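Local coordinates for chorismate synthase (PDB 1Q1L), which is expected to convert 5-enolpyruvylshikimate-3-phosphate into chorismate by eliminating phosphate, with reduced FMN as cofactor, at residues I25-P30 against G77-L82; K173-L178 against E211-Y216; V285-G290 against N302-T307. One frame throughout, in Å; residues are numbered along the deposited sequence.

Overall arrangement
Three ways of joining separate parts of a chain are found in this enzyme: strand pairing in contact 1, a helix laid against a strand outermost in its sheet within the chain in contact 2, and a turn held by a carboxylate in contact 3. Contacts 1 and 2 lie on opposite sides of the chain's centre, their centres 41 Å apart; contact 3 comes within about 11 Å of contact 2, nearest atoms. Side chain to side chain, Tyr216 is about 9 Å from Pro325 and Ile25 about 11 Å from Arg136, both predicted FMN-site residues. Across an interface, contact 3 packs on Pro325 and Lys324 of a fourth subunit, bordering that subunit's predicted FMN site.

Contact 1. Residues I25-P30 against G77-L82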
ATOM      1  N   ILE A  25       7.828 -13.696  -6.651  1.00 27.84           N
ATOM      2  CA  ILE A  25       6.757 -13.381  -7.577  1.00 27.65           C
ATOM      3  C   ILE A  25       6.840 -11.882  -7.796  1.00 26.97           C
ATOM      4  O   ILE A  25       6.793 -11.101  -6.843  1.00 27.40           O
ATOM      5  CB  ILE A  25       5.353 -13.738  -7.021  1.00 27.40           C
ATOM      6  CG1 ILE A  25       5.228 -15.257  -6.841  1.00 26.84           C
ATOM      7  CG2 ILE A  25       4.285 -13.246  -7.991  1.00 25.87           C
ATOM      8  CD1 ILE A  25       3.881 -15.732  -6.303  1.00 23.56           C
ATOM      9  N   LEU A  26       6.983 -11.498  -9.059  1.00 28.59           N
ATOM     10  CA  LEU A  26       7.086 -10.106  -9.475  1.00 28.92           C
ATOM     11  C   LEU A  26       5.891  -9.777 -10.352  1.00 29.09           C
ATOM     12  O   LEU A  26       5.615 -10.486 -11.315  1.00 28.34           O
ATOM     13  CB  LEU A  26       8.368  -9.889 -10.289  1.00 26.63           C
ATOM     14  CG  LEU A  26       8.463  -8.541 -11.012  1.00 27.58           C
ATOM     15  CD1 LEU A  26       8.417  -7.415  -9.992  1.00 26.78           C
ATOM     16  CD2 LEU A  26       9.742  -8.470 -11.827  1.00 26.70           C
ATOM     17  N   GLU A  27       5.196  -8.692 -10.033  1.00 30.40           N
ATOM     18  CA  GLU A  27       4.033  -8.297 -10.809  1.00 30.84           C
ATOM     19  C   GLU A  27       4.127  -6.851 -11.277  1.00 29.90           C
ATOM     20  O   GLU A  27       4.558  -5.977 -10.528  1.00 31.90           O
ATOM     21  CB  GLU A  27       2.765  -8.467  -9.970  1.00 35.71           C
ATOM     22  CG  GLU A  27       1.490  -8.187 -10.736  1.00 41.97           C
ATOM     23  CD  GLU A  27       0.256  -8.231  -9.855  1.00 46.23           C
ATOM     24  OE1 GLU A  27       0.010  -7.250  -9.125  1.00 48.68           O
ATOM     25  OE2 GLU A  27      -0.465  -9.253  -9.887  1.00 51.12           O
ATOM     26  N   GLY A  28       3.713  -6.596 -12.512  1.00 28.58           N
ATOM     27  CA  GLY A  28       3.741  -5.237 -13.019  1.00 26.94           C
ATOM     28  C   GLY A  28       4.599  -4.992 -14.241  1.00 26.08           C
ATOM     29  O   GLY A  28       4.462  -3.945 -14.881  1.00 24.97           O
ATOM     30  N   ILE A  29       5.497  -5.922 -14.570  1.00 24.64           N
ATOM     31  CA  ILE A  29       6.328  -5.739 -15.764  1.00 26.81           C
ATOM     32  C   ILE A  29       5.402  -5.861 -16.969  1.00 26.05           C
ATOM     33  O   ILE A  29       4.641  -6.814 -17.070  1.00 29.81           O
ATOM     34  CB  ILE A  29       7.439  -6.798 -15.864  1.00 24.88           C
ATOM     35  CG1 ILE A  29       8.367  -6.695 -14.648  1.00 26.66           C
ATOM     36  CG2 ILE A  29       8.254  -6.571 -17.136  1.00 24.51           C
ATOM     37  CD1 ILE A  29       9.237  -5.453 -14.637  1.00 27.57           C
ATOM     38  N   PRO A  30       5.449  -4.892 -17.894  1.00 27.55           N
ATOM     39  CA  PRO A  30       4.572  -4.953 -19.070  1.00 27.20           C
ATOM     40  C   PRO A  30       4.728  -6.213 -19.904  1.00 28.98           C
ATOM     41  O   PRO A  30       5.747  -6.909 -19.829  1.00 27.49           O
ATOM     42  CB  PRO A  30       4.949  -3.702 -19.854  1.00 26.40           C
ATOM     43  CG  PRO A  30       5.422  -2.756 -18.771  1.00 26.67           C
ATOM     44  CD  PRO A  30       6.257  -3.661 -17.908  1.00 25.07           C
ATOM     45  N   GLY A  77       2.421 -10.530 -19.189  1.00 30.96           N
ATOM     46  CA  GLY A  77       1.852  -9.387 -18.501  1.00 30.26           C
ATOM     47  C   GLY A  77       1.308  -9.874 -17.168  1.00 31.73           C
ATOM     48  O   GLY A  77       0.951  -9.084 -16.292  1.00 32.76           O
ATOM     49  N   SER A  78       1.237 -11.193 -17.018  1.00 31.23           N
ATOM     50  CA  SER A  78       0.753 -11.799 -15.783  1.00 33.29           C
ATOM     51  C   SER A  78       1.929 -11.864 -14.806  1.00 32.10           C
ATOM     52  O   SER A  78       3.070 -11.610 -15.188  1.00 33.78           O
ATOM     53  CB  SER A  78       0.210 -13.201 -16.065  1.00 31.49           C
ATOM     54  OG  SER A  78       1.187 -13.990 -16.715  1.00 32.70           O
ATOM     55  N   PRO A  79       1.669 -12.199 -13.531  1.00 31.45           N
ATOM     56  CA  PRO A  79       2.774 -12.265 -12.568  1.00 30.82           C
ATOM     57  C   PRO A  79       3.873 -13.234 -12.993  1.00 32.37           C
ATOM     58  O   PRO A  79       3.597 -14.302 -13.556  1.00 31.11           O
ATOM     59  CB  PRO A  79       2.089 -12.716 -11.275  1.00 30.46           C
ATOM     60  CG  PRO A  79       0.666 -12.284 -11.453  1.00 32.17           C
ATOM     61  CD  PRO A  79       0.403 -12.606 -12.900  1.00 30.39           C
ATOM     62  N   ILE A  80       5.116 -12.856 -12.708  1.00 30.60           N
ATOM     63  CA  ILE A  80       6.268 -13.681 -13.036  1.00 28.90           C
ATOM     64  C   ILE A  80       6.759 -14.352 -11.757  1.00 30.69           C
ATOM     65  O   ILE A  80       7.165 -13.677 -10.808  1.00 29.82           O
ATOM     66  CB  ILE A  80       7.409 -12.828 -13.619  1.00 28.58           C
ATOM     67  CG1 ILE A  80       6.913 -12.080 -14.859  1.00 28.71           C
ATOM     68  CG2 ILE A  80       8.608 -13.716 -13.949  1.00 28.03           C
ATOM     69  CD1 ILE A  80       7.902 -11.084 -15.421  1.00 27.11           C
ATOM     70  N   ALA A  81       6.715 -15.681 -11.733  1.00 29.58           N
ATOM     71  CA  ALA A  81       7.149 -16.443 -10.572  1.00 30.76           C
ATOM     72  C   ALA A  81       8.459 -17.149 -10.885  1.00 31.61           C
ATOM     73  O   ALA A  81       8.616 -17.750 -11.948  1.00 30.31           O
ATOM     74  CB  ALA A  81       6.074 -17.466 -10.174  1.00 28.36           C
ATOM     75  N   LEU A  82       9.395 -17.074  -9.945  1.00 32.97           N
ATOM     76  CA  LEU A  82      10.704 -17.684 -10.115  1.00 32.92           C
ATOM     77  C   LEU A  82      11.018 -18.571  -8.926  1.00 34.96           C
ATOM     78  O   LEU A  82      10.573 -18.302  -7.806  1.00 34.50           O
ATOM     79  CB  LEU A  82      11.781 -16.597 -10.202  1.00 32.58           C
ATOM     80  CG  LEU A  82      11.567 -15.402 -11.135  1.00 33.23           C
ATOM     81  CD1 LEU A  82      12.621 -14.342 -10.841  1.00 33.47           C
ATOM     82  CD2 LEU A  82      11.632 -15.842 -12.591  1.00 32.29           C
TER
HETATM   83  O   HOH W   1       4.685  -9.129 -16.135  1.00 38.68           O
HETATM   84  O   HOH W   2       1.814  -6.567 -15.973  1.00 47.45           O
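Ile25 and Leu26, near the end of strand 21-27, run antiparallel to Ile80 and Ala81 at the start of strand 80-85; the axes of the short segments 25-27 and 80-82 approach to 4.7 Å, with 162° between their directions. Leu26 and Ile80 form a hydrogen-bonded pair, tied both by Leu26 N to Ile80 O and by Ile80 N to Leu26 O, each 2.8 Å long. Next to it, Ile25 and Ala81 make a non-hydrogen-bonded pair, in which Ile25 CA brings its hydrogen toward Ile80 O at 3.3 Å. Beyond Glu27 the chains separate. Gly28, at backbone angles that favour glycine (phi 120°), ends the extended run, and two waters lie in the gap, one between Ile29 O and Gly77 O and the other between Ile29 O and Ser78 O.

These are the two central strands of a four-stranded antiparallel sheet, ordered 10-14, 21-27, 80-85, 64-68, within the beta-alpha-beta sandwich of chorismate synthase. Leu26 lies on one face with Ile80, and its side chain packs against Val151 of helix 142-157. Ile25 and Ala81 occupy the other face, where a second subunit covers them: Ile25 meets its own counterpart, and Ala81 meets Ala14 of that subunit.

Ile25 uses both of its branches. With CG1 beside the backbone N (chi1 -65°), that branch rests 4.1 Å from Ala81 CB, while CG2 reaches Pro79 CB at 4.0 Å, the two side chains lying side by side. Glu27 runs extended alongside the same proline, its OE2 3.6 Å from Pro79 CG, and its other oxygen, OE1, forms a salt bridge with Arg10. On the helix-facing side, Ile29 CB meets Ile80 CD1 at 4.3 Å.

Contact 2. Residues K173-L178 against E211-Y216; sequences KEVEEL and EEFKTY
Lys173 lies across one face of the Phe213 ring, with its CB over the ring of Tyr216, the central feature of a contact in which helix 210-221 packs against strand 173-174, an outermost strand, within this chain, of the five-stranded antiparallel sheet. The aliphatic chain traverses the phenylalanine: CG lies over the CE2-CZ side, and CE ends up 3.4 Å above the plane, toward the rim near CE1. This is a CH-pi contact, with CE 3.6 Å from the centroid of the Phe213 ring.

The lysine is extended as far as CE and then turns at its last bond (chi4 54°), which carries NZ off the ring toward the carboxylate of Glu212. NZ forms a salt bridge of 2.7 Å with Glu212 OE1, arriving from above the carboxylate plane, 62° out of it. Its cation-pi relation to Phe213 is off-centre, with NZ 4.8 Å from the ring centroid. One ammonium group thus serves two consecutive helix residues, with the acid the closer partner.

At the base of the same side chain, Lys173 CB sits over a face of Tyr216, one helical turn on, 4.2 Å from the ring centroid. Val175 extends the apolar side: its CG2 meets Phe213 CZ at 4.1 Å, approaching the ring obliquely.

Further out, Leu202 packs on Phe213 and Phe206 on Val175, whose backbone is hydrogen-bonded to Val168 of the neighbouring strand 162-170. Within the helix, Glu211 O accepts from both the backbone N and the hydroxyl OG1 of Thr215, which reach it from opposite faces of its carbonyl plane. Tyr216 is fixed at its far end, where its OH is hydrogen-bonded to the backbone N of Gln172, the residue just before the lysine that its ring supports.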
ATOM      1  N   LYS A 173      41.794  -0.500   3.016  1.00 47.74           N
ATOM      2  CA  LYS A 173      42.367  -0.268   1.696  1.00 48.30           C
ATOM      3  C   LYS A 173      41.341   0.242   0.687  1.00 47.86           C
ATOM      4  O   LYS A 173      40.354  -0.434   0.390  1.00 46.99           O
ATOM      5  CB  LYS A 173      43.013  -1.552   1.166  1.00 47.83           C
ATOM      6  CG  LYS A 173      43.767  -1.345  -0.136  1.00 51.82           C
ATOM      7  CD  LYS A 173      44.561  -2.576  -0.533  1.00 53.77           C
ATOM      8  CE  LYS A 173      45.363  -2.307  -1.795  1.00 55.02           C
ATOM      9  NZ  LYS A 173      46.218  -1.095  -1.638  1.00 55.65           N
ATOM     10  N   GLU A 174      41.592   1.432   0.152  1.00 46.77           N
ATOM     11  CA  GLU A 174      40.686   2.047  -0.807  1.00 47.67           C
ATOM     12  C   GLU A 174      41.283   2.161  -2.208  1.00 46.01           C
ATOM     13  O   GLU A 174      42.503   2.111  -2.385  1.00 45.66           O
ATOM     14  CB  GLU A 174      40.295   3.446  -0.328  1.00 49.80           C
ATOM     15  CG  GLU A 174      40.076   3.560   1.168  1.00 53.35           C
ATOM     16  CD  GLU A 174      39.435   4.879   1.560  1.00 54.84           C
ATOM     17  OE1 GLU A 174      38.235   5.058   1.272  1.00 56.50           O
ATOM     18  OE2 GLU A 174      40.127   5.737   2.148  1.00 56.68           O
ATOM     19  N   VAL A 175      40.415   2.305  -3.206  1.00 42.66           N
ATOM     20  CA  VAL A 175      40.873   2.475  -4.577  1.00 41.40           C
ATOM     21  C   VAL A 175      41.157   3.969  -4.687  1.00 40.60           C
ATOM     22  O   VAL A 175      40.255   4.776  -4.906  1.00 39.36           O
ATOM     23  CB  VAL A 175      39.795   2.067  -5.605  1.00 41.36           C
ATOM     24  CG1 VAL A 175      40.268   2.403  -7.011  1.00 41.28           C
ATOM     25  CG2 VAL A 175      39.506   0.572  -5.497  1.00 40.83           C
ATOM     26  N   GLU A 176      42.426   4.326  -4.521  1.00 40.99           N
ATOM     27  CA  GLU A 176      42.858   5.717  -4.550  1.00 39.84           C
ATOM     28  C   GLU A 176      42.548   6.481  -5.828  1.00 38.77           C
ATOM     29  O   GLU A 176      42.304   7.684  -5.786  1.00 36.38           O
ATOM     30  CB  GLU A 176      44.354   5.785  -4.246  1.00 43.75           C
ATOM     31  CG  GLU A 176      44.726   5.113  -2.928  1.00 45.31           C
ATOM     32  CD  GLU A 176      44.043   5.749  -1.724  1.00 46.89           C
ATOM     33  OE1 GLU A 176      44.214   5.226  -0.603  1.00 47.79           O
ATOM     34  OE2 GLU A 176      43.343   6.771  -1.891  1.00 48.58           O
ATOM     35  N   GLU A 177      42.553   5.792  -6.964  1.00 38.54           N
ATOM     36  CA  GLU A 177      42.260   6.447  -8.231  1.00 39.37           C
ATOM     37  C   GLU A 177      40.858   7.047  -8.270  1.00 39.43           C
ATOM     38  O   GLU A 177      40.581   7.922  -9.088  1.00 39.15           O
ATOM     39  CB  GLU A 177      42.402   5.463  -9.398  1.00 41.86           C
ATOM     40  CG  GLU A 177      43.809   4.932  -9.604  1.00 45.07           C
ATOM     41  CD  GLU A 177      44.089   3.684  -8.798  1.00 46.85           C
ATOM     42  OE1 GLU A 177      43.589   3.577  -7.659  1.00 49.39           O
ATOM     43  OE2 GLU A 177      44.824   2.811  -9.306  1.00 50.82           O
ATOM     44  N   LEU A 178      39.977   6.593  -7.383  1.00 38.02           N
ATOM     45  CA  LEU A 178      38.597   7.080  -7.383  1.00 41.15           C
ATOM     46  C   LEU A 178      38.236   8.089  -6.300  1.00 40.58           C
ATOM     47  O   LEU A 178      37.055   8.351  -6.072  1.00 41.13           O
ATOM     48  CB  LEU A 178      37.635   5.890  -7.300  1.00 39.40           C
ATOM     49  CG  LEU A 178      37.874   4.795  -8.343  1.00 42.37           C
ATOM     50  CD1 LEU A 178      36.895   3.642  -8.128  1.00 43.98           C
ATOM     51  CD2 LEU A 178      37.717   5.382  -9.733  1.00 42.36           C
ATOM     52  N   GLU A 211      45.774  -8.525  -7.095  1.00 60.35           N
ATOM     53  CA  GLU A 211      46.813  -9.192  -6.315  1.00 60.32           C
ATOM     54  C   GLU A 211      47.147  -8.380  -5.071  1.00 59.27           C
ATOM     55  O   GLU A 211      47.287  -8.930  -3.977  1.00 58.68           O
ATOM     56  CB  GLU A 211      48.067  -9.379  -7.167  1.00 61.74           C
ATOM     57  CG  GLU A 211      47.807 -10.107  -8.473  1.00 65.23           C
ATOM     58  CD  GLU A 211      47.065 -11.412  -8.269  1.00 67.48           C
ATOM     59  OE1 GLU A 211      47.569 -12.270  -7.510  1.00 68.57           O
ATOM     60  OE2 GLU A 211      45.978 -11.576  -8.866  1.00 68.56           O
ATOM     61  N   GLU A 212      47.267  -7.069  -5.247  1.00 58.55           N
ATOM     62  CA  GLU A 212      47.574  -6.174  -4.142  1.00 58.84           C
ATOM     63  C   GLU A 212      46.498  -6.277  -3.066  1.00 59.16           C
ATOM     64  O   GLU A 212      46.805  -6.405  -1.879  1.00 58.29           O
ATOM     65  CB  GLU A 212      47.667  -4.735  -4.646  1.00 60.84           C
ATOM     66  CG  GLU A 212      47.985  -3.718  -3.564  1.00 62.77           C
ATOM     67  CD  GLU A 212      48.057  -2.307  -4.104  1.00 64.83           C
ATOM     68  OE1 GLU A 212      48.320  -1.377  -3.311  1.00 66.41           O
ATOM     69  OE2 GLU A 212      47.855  -2.126  -5.322  1.00 66.65           O
ATOM     70  N   PHE A 213      45.236  -6.219  -3.482  1.00 58.92           N
ATOM     71  CA  PHE A 213      44.127  -6.318  -2.539  1.00 58.77           C
ATOM     72  C   PHE A 213      44.049  -7.705  -1.916  1.00 59.13           C
ATOM     73  O   PHE A 213      43.812  -7.838  -0.715  1.00 59.00           O
ATOM     74  CB  PHE A 213      42.795  -5.989  -3.223  1.00 56.94           C
ATOM     75  CG  PHE A 213      42.452  -4.526  -3.207  1.00 54.70           C
ATOM     76  CD1 PHE A 213      43.055  -3.644  -4.095  1.00 54.20           C
ATOM     77  CD2 PHE A 213      41.548  -4.025  -2.274  1.00 54.09           C
ATOM     78  CE1 PHE A 213      42.765  -2.282  -4.054  1.00 54.07           C
ATOM     79  CE2 PHE A 213      41.251  -2.670  -2.224  1.00 53.42           C
ATOM     80  CZ  PHE A 213      41.859  -1.794  -3.116  1.00 54.56           C
ATOM     81  N   LYS A 214      44.247  -8.734  -2.733  1.00 60.06           N
ATOM     82  CA  LYS A 214      44.201 -10.108  -2.249  1.00 61.83           C
ATOM     83  C   LYS A 214      45.220 -10.311  -1.131  1.00 62.72           C
ATOM     84  O   LYS A 214      45.025 -11.138  -0.244  1.00 62.97           O
ATOM     85  CB  LYS A 214      44.482 -11.086  -3.390  1.00 62.03           C
ATOM     86  CG  LYS A 214      43.613 -10.872  -4.617  1.00 63.58           C
ATOM     87  CD  LYS A 214      42.986 -12.170  -5.101  1.00 64.34           C
ATOM     88  CE  LYS A 214      44.031 -13.194  -5.513  1.00 65.98           C
ATOM     89  NZ  LYS A 214      43.408 -14.481  -5.945  1.00 65.08           N
ATOM     90  N   THR A 215      46.307  -9.549  -1.179  1.00 64.01           N
ATOM     91  CA  THR A 215      47.347  -9.646  -0.165  1.00 65.03           C
ATOM     92  C   THR A 215      46.849  -9.056   1.150  1.00 65.03           C
ATOM     93  O   THR A 215      46.870  -9.720   2.187  1.00 65.77           O
ATOM     94  CB  THR A 215      48.623  -8.896  -0.604  1.00 65.93           C
ATOM     95  OG1 THR A 215      49.186  -9.549  -1.749  1.00 67.11           O
ATOM     96  CG2 THR A 215      49.648  -8.873   0.523  1.00 65.64           C
ATOM     97  N   TYR A 216      46.406  -7.803   1.101  1.00 64.67           N
ATOM     98  CA  TYR A 216      45.890  -7.130   2.287  1.00 63.48           C
ATOM     99  C   TYR A 216      44.841  -7.999   2.967  1.00 63.61           C
ATOM    100  O   TYR A 216      44.859  -8.181   4.184  1.00 63.14           O
ATOM    101  CB  TYR A 216      45.258  -5.793   1.901  1.00 62.44           C
ATOM    102  CG  TYR A 216      44.460  -5.151   3.014  1.00 61.25           C
ATOM    103  CD1 TYR A 216      45.096  -4.540   4.095  1.00 61.05           C
ATOM    104  CD2 TYR A 216      43.064  -5.153   2.987  1.00 60.12           C
ATOM    105  CE1 TYR A 216      44.362  -3.944   5.121  1.00 60.28           C
ATOM    106  CE2 TYR A 216      42.321  -4.562   4.007  1.00 59.19           C
ATOM    107  CZ  TYR A 216      42.974  -3.958   5.068  1.00 59.51           C
ATOM    108  OH  TYR A 216      42.244  -3.353   6.066  1.00 58.54           O
TER

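Contact 3. Residues V285-G290 against N302-T307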
ATOM      1  N   VAL A 285      29.645  22.522  -4.547  1.00 46.40           N
ATOM      2  CA  VAL A 285      28.774  21.357  -4.601  1.00 45.46           C
ATOM      3  C   VAL A 285      27.822  21.519  -5.778  1.00 45.52           C
ATOM      4  O   VAL A 285      27.602  20.585  -6.546  1.00 44.13           O
ATOM      5  CB  VAL A 285      27.945  21.204  -3.305  1.00 45.75           C
ATOM      6  CG1 VAL A 285      26.933  20.074  -3.463  1.00 45.08           C
ATOM      7  CG2 VAL A 285      28.868  20.913  -2.129  1.00 46.30           C
ATOM      8  N   HIS A 286      27.275  22.724  -5.910  1.00 44.52           N
ATOM      9  CA  HIS A 286      26.332  23.067  -6.969  1.00 44.69           C
ATOM     10  C   HIS A 286      26.735  22.559  -8.345  1.00 43.92           C
ATOM     11  O   HIS A 286      27.851  22.796  -8.802  1.00 45.10           O
ATOM     12  CB  HIS A 286      26.154  24.587  -7.033  1.00 45.13           C
ATOM     13  CG  HIS A 286      25.285  25.047  -8.161  1.00 46.34           C
ATOM     14  ND1 HIS A 286      23.941  24.747  -8.237  1.00 45.71           N
ATOM     15  CD2 HIS A 286      25.572  25.772  -9.268  1.00 45.71           C
ATOM     16  CE1 HIS A 286      23.439  25.266  -9.344  1.00 45.71           C
ATOM     17  NE2 HIS A 286      24.407  25.893  -9.987  1.00 45.37           N
ATOM     18  N   ASP A 287      25.819  21.859  -9.005  1.00 43.16           N
ATOM     19  CA  ASP A 287      26.087  21.351 -10.342  1.00 42.18           C
ATOM     20  C   ASP A 287      25.556  22.384 -11.333  1.00 41.50           C
ATOM     21  O   ASP A 287      24.347  22.553 -11.480  1.00 40.88           O
ATOM     22  CB  ASP A 287      25.399  19.998 -10.562  1.00 41.74           C
ATOM     23  CG  ASP A 287      25.903  18.922  -9.614  1.00 43.55           C
ATOM     24  OD1 ASP A 287      27.139  18.739  -9.514  1.00 41.44           O
ATOM     25  OD2 ASP A 287      25.058  18.252  -8.976  1.00 41.74           O
ATOM     26  N   GLU A 288      26.473  23.080 -11.999  1.00 41.32           N
ATOM     27  CA  GLU A 288      26.114  24.115 -12.963  1.00 40.94           C
ATOM     28  C   GLU A 288      25.180  23.625 -14.069  1.00 38.37           C
ATOM     29  O   GLU A 288      25.423  22.593 -14.699  1.00 37.73           O
ATOM     30  CB  GLU A 288      27.380  24.711 -13.591  1.00 42.15           C
ATOM     31  CG  GLU A 288      27.100  25.817 -14.606  1.00 46.68           C
ATOM     32  CD  GLU A 288      28.364  26.419 -15.200  1.00 47.98           C
ATOM     33  OE1 GLU A 288      28.243  27.340 -16.034  1.00 47.89           O
ATOM     34  OE2 GLU A 288      29.474  25.974 -14.837  1.00 49.80           O
ATOM     35  N   ILE A 289      24.115  24.382 -14.303  1.00 36.83           N
ATOM     36  CA  ILE A 289      23.145  24.039 -15.332  1.00 38.89           C
ATOM     37  C   ILE A 289      23.583  24.499 -16.717  1.00 39.81           C
ATOM     38  O   ILE A 289      23.973  25.654 -16.915  1.00 40.11           O
ATOM     39  CB  ILE A 289      21.766  24.656 -15.031  1.00 39.97           C
ATOM     40  CG1 ILE A 289      21.225  24.090 -13.716  1.00 41.66           C
ATOM     41  CG2 ILE A 289      20.804  24.362 -16.184  1.00 41.52           C
ATOM     42  CD1 ILE A 289      19.849  24.592 -13.343  1.00 42.03           C
ATOM     43  N   GLY A 290      23.518  23.572 -17.666  1.00 37.75           N
ATOM     44  CA  GLY A 290      23.878  23.860 -19.037  1.00 38.80           C
ATOM     45  C   GLY A 290      22.678  23.576 -19.920  1.00 38.67           C
ATOM     46  O   GLY A 290      21.671  23.050 -19.450  1.00 38.49           O
ATOM     47  N   ASN A 302      28.269  16.381 -11.341  1.00 33.16           N
ATOM     48  CA  ASN A 302      27.203  15.576 -10.760  1.00 33.56           C
ATOM     49  C   ASN A 302      27.430  15.201  -9.300  1.00 32.90           C
ATOM     50  O   ASN A 302      27.409  14.024  -8.937  1.00 34.69           O
ATOM     51  CB  ASN A 302      27.002  14.317 -11.615  1.00 30.16           C
ATOM     52  CG  ASN A 302      25.709  13.586 -11.293  1.00 29.97           C
ATOM     53  OD1 ASN A 302      24.725  14.192 -10.874  1.00 26.69           O
ATOM     54  ND2 ASN A 302      25.704  12.278 -11.514  1.00 23.80           N
ATOM     55  N   ASN A 303      27.640  16.214  -8.467  1.00 30.96           N
ATOM     56  CA  ASN A 303      27.857  16.002  -7.046  1.00 31.55           C
ATOM     57  C   ASN A 303      26.558  15.604  -6.366  1.00 31.11           C
ATOM     58  O   ASN A 303      26.574  15.063  -5.262  1.00 32.76           O
ATOM     59  CB  ASN A 303      28.401  17.273  -6.394  1.00 32.03           C
ATOM     60  CG  ASN A 303      29.724  17.693  -6.980  1.00 33.17           C
ATOM     61  OD1 ASN A 303      30.677  16.916  -6.999  1.00 32.31           O
ATOM     62  ND2 ASN A 303      29.791  18.927  -7.465  1.00 32.95           N
ATOM     63  N   LEU A 304      25.438  15.870  -7.034  1.00 31.78           N
ATOM     64  CA  LEU A 304      24.120  15.535  -6.496  1.00 31.93           C
ATOM     65  C   LEU A 304      23.740  14.075  -6.732  1.00 30.88           C
ATOM     66  O   LEU A 304      22.754  13.588  -6.182  1.00 31.84           O
ATOM     67  CB  LEU A 304      23.054  16.436  -7.117  1.00 32.26           C
ATOM     68  CG  LEU A 304      23.124  17.918  -6.755  1.00 34.90           C
ATOM     69  CD1 LEU A 304      22.069  18.683  -7.528  1.00 36.14           C
ATOM     70  CD2 LEU A 304      22.920  18.078  -5.264  1.00 35.61           C
ATOM     71  N   GLY A 305      24.509  13.385  -7.564  1.00 27.87           N
ATOM     72  CA  GLY A 305      24.224  11.989  -7.833  1.00 27.07           C
ATOM     73  C   GLY A 305      22.975  11.748  -8.666  1.00 26.61           C
ATOM     74  O   GLY A 305      22.286  10.751  -8.471  1.00 24.90           O
ATOM     75  N   GLY A 306      22.676  12.669  -9.576  1.00 25.51           N
ATOM     76  CA  GLY A 306      21.526  12.514 -10.450  1.00 26.94           C
ATOM     77  C   GLY A 306      20.138  12.847  -9.932  1.00 28.16           C
ATOM     78  O   GLY A 306      19.157  12.608 -10.641  1.00 28.23           O
ATOM     79  N   THR A 307      20.032  13.382  -8.716  1.00 28.38           N
ATOM     80  CA  THR A 307      18.726  13.740  -8.170  1.00 29.37           C
ATOM     81  C   THR A 307      18.754  15.141  -7.559  1.00 30.99           C
ATOM     82  O   THR A 307      19.740  15.543  -6.941  1.00 32.80           O
ATOM     83  CB  THR A 307      18.254  12.733  -7.081  1.00 29.92           C
ATOM     84  OG1 THR A 307      18.711  13.162  -5.794  1.00 32.69           O
ATOM     85  CG2 THR A 307      18.807  11.329  -7.361  1.00 27.57           C
TER
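The carboxylate of Asp287 presents its two oxygens to consecutive N-H groups of the turn from Asn302 to Gly305. Asn303 N binds OD1 at 2.8 Å from the syn side, 18° out of the carboxylate plane, and Leu304 N reaches the syn lone pair of OD2 at 3.1 Å. Leu304 CG comes to 3.0 Å from Asp287 OD2, the two side chains passing each other in opposite senses. The amide of Asn303 is the other flat group: Val285 O lies close to its plane and accepts from ND2 at 2.9 Å, although ND2 itself stands above the plane of that carbonyl. With CG beside the backbone N (chi1 -61°), the side-chain amide is on the same side as the main-chain N-H, and both point to residues 285-287.

The turn is of type I, closed by Gly305 N to Asn302 O. Its first residue also binds forward, Asn302 OD1 accepting from Gly306 N at 2.9 Å, while ND2 donates to Pro316 O and Phe184 O. Ser301 OG adds a further bond to Asp287 OD1.

Segment 285-290 runs into the hairpin of strands 289-292 and 296-299, which leads back to the turn. A fourth subunit packs its Pro325 on Val285 and its Lys324 on Leu304, both predicted FMN-binding residues, and Lys267 of its strand 266-271 bonds to Leu304 O and Thr307 OG1; Thr307 also touches helix 252-261.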